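Local coordinates for folylpolyglutamate synthase protein FOLC (Mycobacterium tuberculosis, PDB 2VOS), which probably adds L-glutamate to dihydropteroate and, step by step, to tetrahydrofolate at the expense of ATP, making dihydrofolate and folylpolyglutamates, at residues Ser66-Gly71 and Ala171-Gly176; Ala70-Lys75 and Gly214-Ile219. All blocks are in the same frame, centred on the assembly; numbering follows the deposited sequence.

Interaction 1 (Ser66-Gly71 and Ala171-Gly176). With CO (cobalt (II) ion), chain E.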
ATOM      1  N   SER A  66      -0.168  -2.216 -18.643  1.00 30.50           N
ATOM      2  CA  SER A  66      -0.115  -2.078 -17.183  1.00 30.73           C
ATOM      3  C   SER A  66      -1.424  -2.498 -16.557  1.00 30.64           C
ATOM      4  O   SER A  66      -2.496  -2.418 -17.175  1.00 29.76           O
ATOM      5  CB  SER A  66       0.066  -0.589 -16.751  1.00 32.10           C
ATOM      6  OG  SER A  66       1.355  -0.040 -17.101  1.00 31.38           O
ATOM      7  N   ILE A  67      -1.349  -2.870 -15.292  1.00 29.04           N
ATOM      8  CA  ILE A  67      -2.522  -3.009 -14.470  1.00 27.83           C
ATOM      9  C   ILE A  67      -2.364  -1.937 -13.386  1.00 28.02           C
ATOM     10  O   ILE A  67      -1.313  -1.870 -12.708  1.00 27.78           O
ATOM     11  CB  ILE A  67      -2.524  -4.429 -13.800  1.00 27.85           C
ATOM     12  CG1 ILE A  67      -2.574  -5.526 -14.885  1.00 29.95           C
ATOM     13  CG2 ILE A  67      -3.652  -4.580 -12.756  1.00 25.92           C
ATOM     14  CD1 ILE A  67      -2.130  -6.911 -14.325  1.00 30.21           C
ATOM     15  N   HIS A  68      -3.384  -1.102 -13.252  1.00 27.51           N
ATOM     16  CA  HIS A  68      -3.295   0.202 -12.634  1.00 28.05           C
ATOM     17  C   HIS A  68      -4.210   0.182 -11.429  1.00 27.24           C
ATOM     18  O   HIS A  68      -5.386  -0.155 -11.522  1.00 28.49           O
ATOM     19  CB  HIS A  68      -3.698   1.285 -13.651  1.00 27.75           C
ATOM     20  CG  HIS A  68      -3.243   2.669 -13.284  1.00 30.81           C
ATOM     21  ND1 HIS A  68      -3.592   3.789 -14.011  1.00 29.18           N
ATOM     22  CD2 HIS A  68      -2.439   3.107 -12.283  1.00 28.00           C
ATOM     23  CE1 HIS A  68      -3.028   4.857 -13.469  1.00 32.90           C
ATOM     24  NE2 HIS A  68      -2.314   4.467 -12.423  1.00 28.03           N
ATOM     25  N   ILE A  69      -3.684   0.528 -10.256  1.00 25.83           N
ATOM     26  CA  ILE A  69      -4.422   0.276  -9.038  1.00 24.48           C
ATOM     27  C   ILE A  69      -4.635   1.544  -8.191  1.00 25.93           C
ATOM     28  O   ILE A  69      -3.657   2.238  -7.836  1.00 26.28           O
ATOM     29  CB  ILE A  69      -3.663  -0.813  -8.161  1.00 25.14           C
ATOM     30  CG1 ILE A  69      -3.534  -2.143  -8.960  1.00 24.24           C
ATOM     31  CG2 ILE A  69      -4.320  -1.004  -6.829  1.00 22.69           C
ATOM     32  CD1 ILE A  69      -2.311  -3.006  -8.488  1.00 22.93           C
ATOM     33  N   ALA A  70      -5.908   1.830  -7.863  1.00 26.16           N
ATOM     34  CA  ALA A  70      -6.267   2.999  -7.010  1.00 26.36           C
ATOM     35  C   ALA A  70      -7.160   2.509  -5.914  1.00 26.64           C
ATOM     36  O   ALA A  70      -7.589   1.327  -5.913  1.00 25.30           O
ATOM     37  CB  ALA A  70      -6.946   4.081  -7.853  1.00 25.76           C
ATOM     38  N   GLY A  71      -7.388   3.352  -4.902  1.00 26.37           N
ATOM     39  CA  GLY A  71      -8.302   2.989  -3.832  1.00 27.77           C
ATOM     40  C   GLY A  71      -7.750   3.549  -2.549  1.00 27.99           C
ATOM     41  O   GLY A  71      -6.722   4.230  -2.583  1.00 29.04           O
ATOM     42  N   ALA A 171       3.460  -4.237 -16.478  1.00 38.21           N
ATOM     43  CA  ALA A 171       3.770  -3.393 -15.314  1.00 38.23           C
ATOM     44  C   ALA A 171       2.569  -3.357 -14.369  1.00 38.56           C
ATOM     45  O   ALA A 171       1.395  -3.321 -14.823  1.00 39.72           O
ATOM     46  CB  ALA A 171       4.127  -1.983 -15.736  1.00 35.33           C
ATOM     47  N   VAL A 172       2.850  -3.304 -13.071  1.00 37.87           N
ATOM     48  CA  VAL A 172       1.796  -3.216 -12.098  1.00 37.51           C
ATOM     49  C   VAL A 172       1.992  -1.877 -11.392  1.00 39.08           C
ATOM     50  O   VAL A 172       3.065  -1.622 -10.790  1.00 38.74           O
ATOM     51  CB  VAL A 172       1.937  -4.337 -11.006  1.00 38.59           C
ATOM     52  CG1 VAL A 172       0.750  -4.215 -10.033  1.00 39.13           C
ATOM     53  CG2 VAL A 172       1.954  -5.719 -11.677  1.00 37.45           C
ATOM     54  N   VAL A 173       1.003  -1.000 -11.485  1.00 37.49           N
ATOM     55  CA  VAL A 173       1.288   0.405 -11.192  1.00 38.20           C
ATOM     56  C   VAL A 173       0.330   0.908 -10.136  1.00 39.63           C
ATOM     57  O   VAL A 173      -0.899   0.979 -10.371  1.00 40.61           O
ATOM     58  CB  VAL A 173       1.100   1.254 -12.455  1.00 38.32           C
ATOM     59  CG1 VAL A 173       1.334   2.798 -12.085  1.00 37.29           C
ATOM     60  CG2 VAL A 173       2.079   0.757 -13.574  1.00 38.00           C
ATOM     61  N   GLU A 174       0.846   1.274  -8.970  1.00 39.24           N
ATOM     62  CA  GLU A 174      -0.014   1.780  -7.923  1.00 39.58           C
ATOM     63  C   GLU A 174      -0.081   3.321  -8.014  1.00 40.39           C
ATOM     64  O   GLU A 174       0.938   3.977  -8.143  1.00 38.98           O
ATOM     65  CB  GLU A 174       0.550   1.402  -6.549  1.00 40.11           C
ATOM     66  CG  GLU A 174      -0.133   2.038  -5.392  1.00 40.77           C
ATOM     67  CD  GLU A 174       0.436   1.596  -4.031  1.00 45.71           C
ATOM     68  OE1 GLU A 174       1.428   0.845  -3.943  1.00 45.86           O
ATOM     69  OE2 GLU A 174      -0.150   2.011  -3.022  1.00 45.70           O
ATOM     70  N   VAL A 175      -1.278   3.880  -7.901  1.00 39.97           N
ATOM     71  CA  VAL A 175      -1.460   5.336  -7.780  1.00 41.84           C
ATOM     72  C   VAL A 175      -0.722   5.891  -6.548  1.00 42.94           C
ATOM     73  O   VAL A 175      -0.707   5.264  -5.478  1.00 44.51           O
ATOM     74  CB  VAL A 175      -3.024   5.635  -7.741  1.00 41.30           C
ATOM     75  CG1 VAL A 175      -3.337   7.025  -7.335  1.00 45.72           C
ATOM     76  CG2 VAL A 175      -3.588   5.427  -9.151  1.00 41.80           C
ATOM     77  N   GLY A 176      -0.064   7.046  -6.705  1.00 43.37           N
ATOM     78  CA  GLY A 176       0.512   7.772  -5.572  1.00 44.09           C
ATOM     79  C   GLY A 176      -0.614   8.300  -4.703  1.00 44.50           C
ATOM     80  O   GLY A 176      -0.683   8.007  -3.506  1.00 44.15           O
TER
HETATM   81 CO    CO E1493       0.367   1.832  -0.932  1.00 28.96          CO
HETATM   82  O   HOH W   1      -0.429   3.795  -0.511  1.00 32.68           O
HETATM   83  O   HOH W   2       0.964   1.589   1.071  1.00 33.04           O

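Interaction 2 (Ala70-Lys75 and Gly214-Ile219). With ADP (adenosine-5'-diphosphate), chain B; GOL (glycerol), chain H.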
ATOM      1  N   ALA A  70      -5.908   1.830  -7.863  1.00 26.16           N
ATOM      2  CA  ALA A  70      -6.267   2.999  -7.010  1.00 26.36           C
ATOM      3  C   ALA A  70      -7.160   2.509  -5.914  1.00 26.64           C
ATOM      4  O   ALA A  70      -7.589   1.327  -5.913  1.00 25.30           O
ATOM      5  CB  ALA A  70      -6.946   4.081  -7.853  1.00 25.76           C
ATOM      6  N   GLY A  71      -7.388   3.352  -4.902  1.00 26.37           N
ATOM      7  CA  GLY A  71      -8.302   2.989  -3.832  1.00 27.77           C
ATOM      8  C   GLY A  71      -7.750   3.549  -2.549  1.00 27.99           C
ATOM      9  O   GLY A  71      -6.722   4.230  -2.583  1.00 29.04           O
ATOM     10  N   THR A  72      -8.381   3.249  -1.418  1.00 28.90           N
ATOM     11  CA  THR A  72      -7.907   3.787  -0.162  1.00 27.74           C
ATOM     12  C   THR A  72      -7.105   2.801   0.632  1.00 29.76           C
ATOM     13  O   THR A  72      -6.102   3.177   1.227  1.00 29.70           O
ATOM     14  CB  THR A  72      -9.072   4.278   0.736  1.00 28.78           C
ATOM     15  OG1 THR A  72      -9.799   5.263  -0.022  1.00 27.53           O
ATOM     16  CG2 THR A  72      -8.486   4.972   1.954  1.00 28.20           C
ATOM     17  N   ASN A  73      -7.577   1.571   0.752  1.00 29.71           N
ATOM     18  CA  ASN A  73      -6.822   0.582   1.497  1.00 31.19           C
ATOM     19  C   ASN A  73      -6.565  -0.665   0.601  1.00 30.25           C
ATOM     20  O   ASN A  73      -7.411  -1.026  -0.197  1.00 28.21           O
ATOM     21  CB  ASN A  73      -7.593   0.116   2.722  1.00 32.22           C
ATOM     22  CG  ASN A  73      -7.570   1.129   3.873  1.00 37.80           C
ATOM     23  OD1 ASN A  73      -8.505   1.884   3.999  1.00 36.75           O
ATOM     24  ND2 ASN A  73      -6.514   1.100   4.735  1.00 34.01           N
ATOM     25  N   GLY A  74      -5.406  -1.302   0.783  1.00 29.50           N
ATOM     26  CA  GLY A  74      -5.051  -2.520   0.069  1.00 28.38           C
ATOM     27  C   GLY A  74      -4.366  -2.262  -1.276  1.00 27.33           C
ATOM     28  O   GLY A  74      -4.080  -3.230  -1.999  1.00 26.61           O
ATOM     29  N   LYS A  75      -4.095  -1.012  -1.656  1.00 25.62           N
ATOM     30  CA  LYS A  75      -3.472  -0.827  -2.988  1.00 25.61           C
ATOM     31  C   LYS A  75      -2.146  -1.581  -3.087  1.00 26.40           C
ATOM     32  O   LYS A  75      -1.894  -2.298  -4.065  1.00 26.03           O
ATOM     33  CB  LYS A  75      -3.186   0.630  -3.417  1.00 25.37           C
ATOM     34  CG  LYS A  75      -4.450   1.589  -3.555  1.00 26.17           C
ATOM     35  CD  LYS A  75      -4.012   2.977  -3.997  1.00 27.85           C
ATOM     36  CE  LYS A  75      -3.224   3.720  -2.876  1.00 27.22           C
ATOM     37  NZ  LYS A  75      -3.953   3.706  -1.538  1.00 27.47           N
ATOM     38  N   GLY A 214     -14.943   9.738  -7.428  1.00 40.68           N
ATOM     39  CA  GLY A 214     -14.670  10.318  -8.751  1.00 41.84           C
ATOM     40  C   GLY A 214     -13.202  10.537  -9.122  1.00 42.10           C
ATOM     41  O   GLY A 214     -12.774  10.258 -10.260  1.00 42.10           O
ATOM     42  N   GLU A 215     -12.423  11.076  -8.193  1.00 41.01           N
ATOM     43  CA  GLU A 215     -11.028  11.238  -8.448  1.00 42.36           C
ATOM     44  C   GLU A 215     -10.324   9.884  -8.728  1.00 42.28           C
ATOM     45  O   GLU A 215      -9.536   9.757  -9.698  1.00 44.39           O
ATOM     46  CB  GLU A 215     -10.351  11.912  -7.242  1.00 42.95           C
ATOM     47  CG  GLU A 215      -8.952  12.370  -7.584  1.00 44.32           C
ATOM     48  CD  GLU A 215      -8.245  13.034  -6.410  1.00 52.57           C
ATOM     49  OE1 GLU A 215      -8.741  12.946  -5.258  1.00 55.83           O
ATOM     50  OE2 GLU A 215      -7.166  13.615  -6.645  1.00 53.45           O
ATOM     51  N   LYS A 216     -10.557   8.885  -7.883  1.00 42.08           N
ATOM     52  CA  LYS A 216      -9.904   7.567  -8.093  1.00 43.60           C
ATOM     53  C   LYS A 216     -10.343   6.930  -9.399  1.00 44.00           C
ATOM     54  O   LYS A 216      -9.573   6.198 -10.017  1.00 45.15           O
ATOM     55  CB  LYS A 216     -10.175   6.622  -6.931  1.00 43.05           C
ATOM     56  CG  LYS A 216      -9.778   7.305  -5.594  1.00 44.98           C
ATOM     57  CD  LYS A 216      -9.918   6.323  -4.446  1.00 45.02           C
ATOM     58  CE  LYS A 216      -9.696   7.016  -3.087  1.00 46.97           C
ATOM     59  NZ  LYS A 216      -8.288   7.541  -2.985  1.00 40.91           N
ATOM     60  N   ALA A 217     -11.597   7.172  -9.794  1.00 42.27           N
ATOM     61  CA  ALA A 217     -12.130   6.615 -11.015  1.00 41.89           C
ATOM     62  C   ALA A 217     -11.400   7.173 -12.222  1.00 42.28           C
ATOM     63  O   ALA A 217     -11.510   6.611 -13.319  1.00 42.82           O
ATOM     64  CB  ALA A 217     -13.613   6.913 -11.128  1.00 42.03           C
ATOM     65  N   GLY A 218     -10.670   8.276 -12.051  1.00 41.90           N
ATOM     66  CA  GLY A 218      -9.957   8.859 -13.190  1.00 41.61           C
ATOM     67  C   GLY A 218      -8.904   7.926 -13.804  1.00 42.25           C
ATOM     68  O   GLY A 218      -8.389   8.209 -14.877  1.00 42.95           O
ATOM     69  N   ILE A 219      -8.595   6.784 -13.178  1.00 39.73           N
ATOM     70  CA  ILE A 219      -7.638   5.894 -13.825  1.00 39.65           C
ATOM     71  C   ILE A 219      -8.328   4.919 -14.796  1.00 40.16           C
ATOM     72  O   ILE A 219      -7.657   4.139 -15.509  1.00 40.70           O
ATOM     73  CB  ILE A 219      -6.736   5.102 -12.788  1.00 39.04           C
ATOM     74  CG1 ILE A 219      -7.578   4.042 -12.025  1.00 39.06           C
ATOM     75  CG2 ILE A 219      -5.987   6.093 -11.861  1.00 36.34           C
ATOM     76  CD1 ILE A 219      -6.732   2.880 -11.445  1.00 38.00           C
TER
HETATM   77  PB  ADP B1490      -2.460   1.150   0.462  1.00 32.04           P
HETATM   78  O1B ADP B1490      -1.350   0.860  -0.514  1.00 29.25           O
HETATM   79  O2B ADP B1490      -2.103   2.219   1.457  1.00 33.59           O
HETATM   80  O3B ADP B1490      -3.833   1.309  -0.118  1.00 30.87           O
HETATM   81  PA  ADP B1490      -1.679  -1.338   1.873  1.00 32.77           P
HETATM   82  O1A ADP B1490      -0.295  -0.727   2.033  1.00 31.51           O
HETATM   83  O2A ADP B1490      -1.953  -2.746   1.368  1.00 26.12           O
HETATM   84  O3A ADP B1490      -2.727  -0.218   1.299  1.00 31.81           O
HETATM   85  O5' ADP B1490      -2.207  -1.398   3.408  1.00 35.29           O
HETATM   86  C5' ADP B1490      -2.052  -0.347   4.372  1.00 33.51           C
HETATM   87  C4' ADP B1490      -2.772  -0.844   5.646  1.00 39.19           C
HETATM   88  O4' ADP B1490      -4.195  -0.953   5.369  1.00 34.70           O
HETATM   89  C3' ADP B1490      -2.420  -2.273   6.053  1.00 41.59           C
HETATM   90  O3' ADP B1490      -1.458  -2.286   7.087  1.00 47.10           O
HETATM   91  C2' ADP B1490      -3.642  -2.912   6.651  1.00 42.55           C
HETATM   92  O2' ADP B1490      -3.772  -2.378   8.014  1.00 48.77           O
HETATM   93  C1' ADP B1490      -4.741  -2.170   5.936  1.00 37.44           C
HETATM   94  N9  ADP B1490      -5.359  -2.853   4.764  1.00 34.80           N
HETATM   95  C8  ADP B1490      -4.802  -3.389   3.627  1.00 32.19           C
HETATM   96  N7  ADP B1490      -5.788  -3.852   2.803  1.00 31.85           N
HETATM   97  C5  ADP B1490      -6.978  -3.501   3.373  1.00 31.30           C
HETATM   98  C6  ADP B1490      -8.400  -3.634   3.039  1.00 33.48           C
HETATM   99  N6  ADP B1490      -8.788  -4.241   1.898  1.00 30.42           N
HETATM  100  N1  ADP B1490      -9.273  -3.178   3.945  1.00 30.70           N
HETATM  101  C2  ADP B1490      -8.966  -2.612   5.141  1.00 31.87           C
HETATM  102  N3  ADP B1490      -7.675  -2.420   5.519  1.00 32.58           N
HETATM  103  C4  ADP B1490      -6.692  -2.867   4.670  1.00 34.00           C
HETATM  104  C1  GOL H1496      -9.303  11.121   1.004  1.00 39.32           C
HETATM  105  O1  GOL H1496      -9.583  10.851   2.368  1.00 37.72           O
HETATM  106  C2  GOL H1496      -8.406  10.020   0.455  1.00 36.74           C
HETATM  107  O2  GOL H1496      -7.127   9.995   1.092  1.00 33.41           O
HETATM  108  C3  GOL H1496      -9.121   8.672   0.598  1.00 37.75           C
HETATM  109  O3  GOL H1496      -8.361   7.722  -0.130  1.00 40.15           O
HETATM  110  O   HOH W   3      -6.193   6.124  -4.966  1.00 36.10           O

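Interaction 1 (Ser66-Gly71 and Ala171-Gly176)
His68 and Val173 meet because His68 CG and Val173 CG1 both lie anti to their own backbone N: chi1 of -162° carries the imidazole across toward the neighbouring strand, and chi1 of 177° turns CG1 of Val173 to the same side, 3.8 Å from His68 CD2. His68 CD2 lies 3.2 Å from Val173 O, which sits at the ring edge in the ring plane. Val175 CG2 packs 3.6 Å from His68 NE2, the side chains crossing at about a right angle; that nitrogen is hydrogen-bonded to Thr184. On the other face of the sheet, Ile69 CD1 meets Val172 CG1 at 3.6 Å.

The backbones pair as parallel strands with four hydrogen bonds: Ile67 N to Ala171 O, Val173 N to Ile67 O, Ile69 N to Val173 O and, straightest, with an N-H...O angle of 177°, Val175 N to Ile69 O at 2.9 Å. Glu174, extended through CG and CD, leaves the strand end and binds a cobalt ion through OE2 at 2.2 Å. Thr76 OG1, the carbonyl O of Ser98, two waters and the β-phosphate oxygen O1B of ADP, 2.0 Å from the cobalt, complete the site.

These are two central strands of the P-loop NTPase-like ATP-binding domain that this enzyme shares with the Mur ligases. Strand 191-194 flanks 66-70, strand 93-96 flanks 170-174, and helix 75-88 covers the Ile67, Ile69 and Val172 face.

Interaction 2 (Ala70-Lys75 and Gly214-Ile219)
Ala70 and Ile219 make the close apolar part of this contact: Ile219 CD1 reaches Ala70 CB at 3.8 Å. With chi1 at 70°, CG1 of Ile219 lies between its backbone N and carbonyl carbon, which turns the longer branch toward the end of strand 66-70. The aliphatic chain of Lys216 continues the packing, its CD 3.8 Å from Gly71 CA.

The polar side is looser and bridged by small molecules. No direct hydrogen bond joins the segments; instead one water accepts from Gly71 N and Lys216 NZ, and a glycerol, probably from the crystallisation liquor, links Lys216 NZ to Thr72 OG1 through its O3. Behind this layer the loop, a P-loop, curls round the ADP phosphates. Lys75, bent at its last two torsions, gives NZ to ADP O3B at 2.8 Å and to Gly71 O at 3.0 Å, the latter from above the carbonyl plane. Lys75 N also donates to O3B, Gly74 N bonds ADP O3A, and Asn73 ND2 meets the ribose O4' at 3.2 Å.

The loop runs from strand 66-70 into helix 75-88, with Gly74 as N-cap. Across from it, helix 209-217 leads into Ile219, which also packs on strand 191-194, while Ala217 faces helix 239-251.

How the interactions relate
Interactions 1 and 2 have centres 9 Å apart and share Ala70 and Gly71, where strand 66-70 gives way to the nucleotide-binding loop. Along the chain, 66-71 and 70-75 come first, then 171-176, then 214-219. Interaction 1 builds the middle of the mixed sheet; interaction 2 packs the loop leaving that sheet against the end of helix 209-217. They touch directly: Ile219 CD1 comes 3.3 Å from His68 O, and Glu174 OE2 lies 3.4 Å from Lys75 CB. The shared strand thus ends where both ADP and a cobalt ion bind, with phosphate-binding Lys75 and metal-binding Glu174 carried on adjacent parts of one domain.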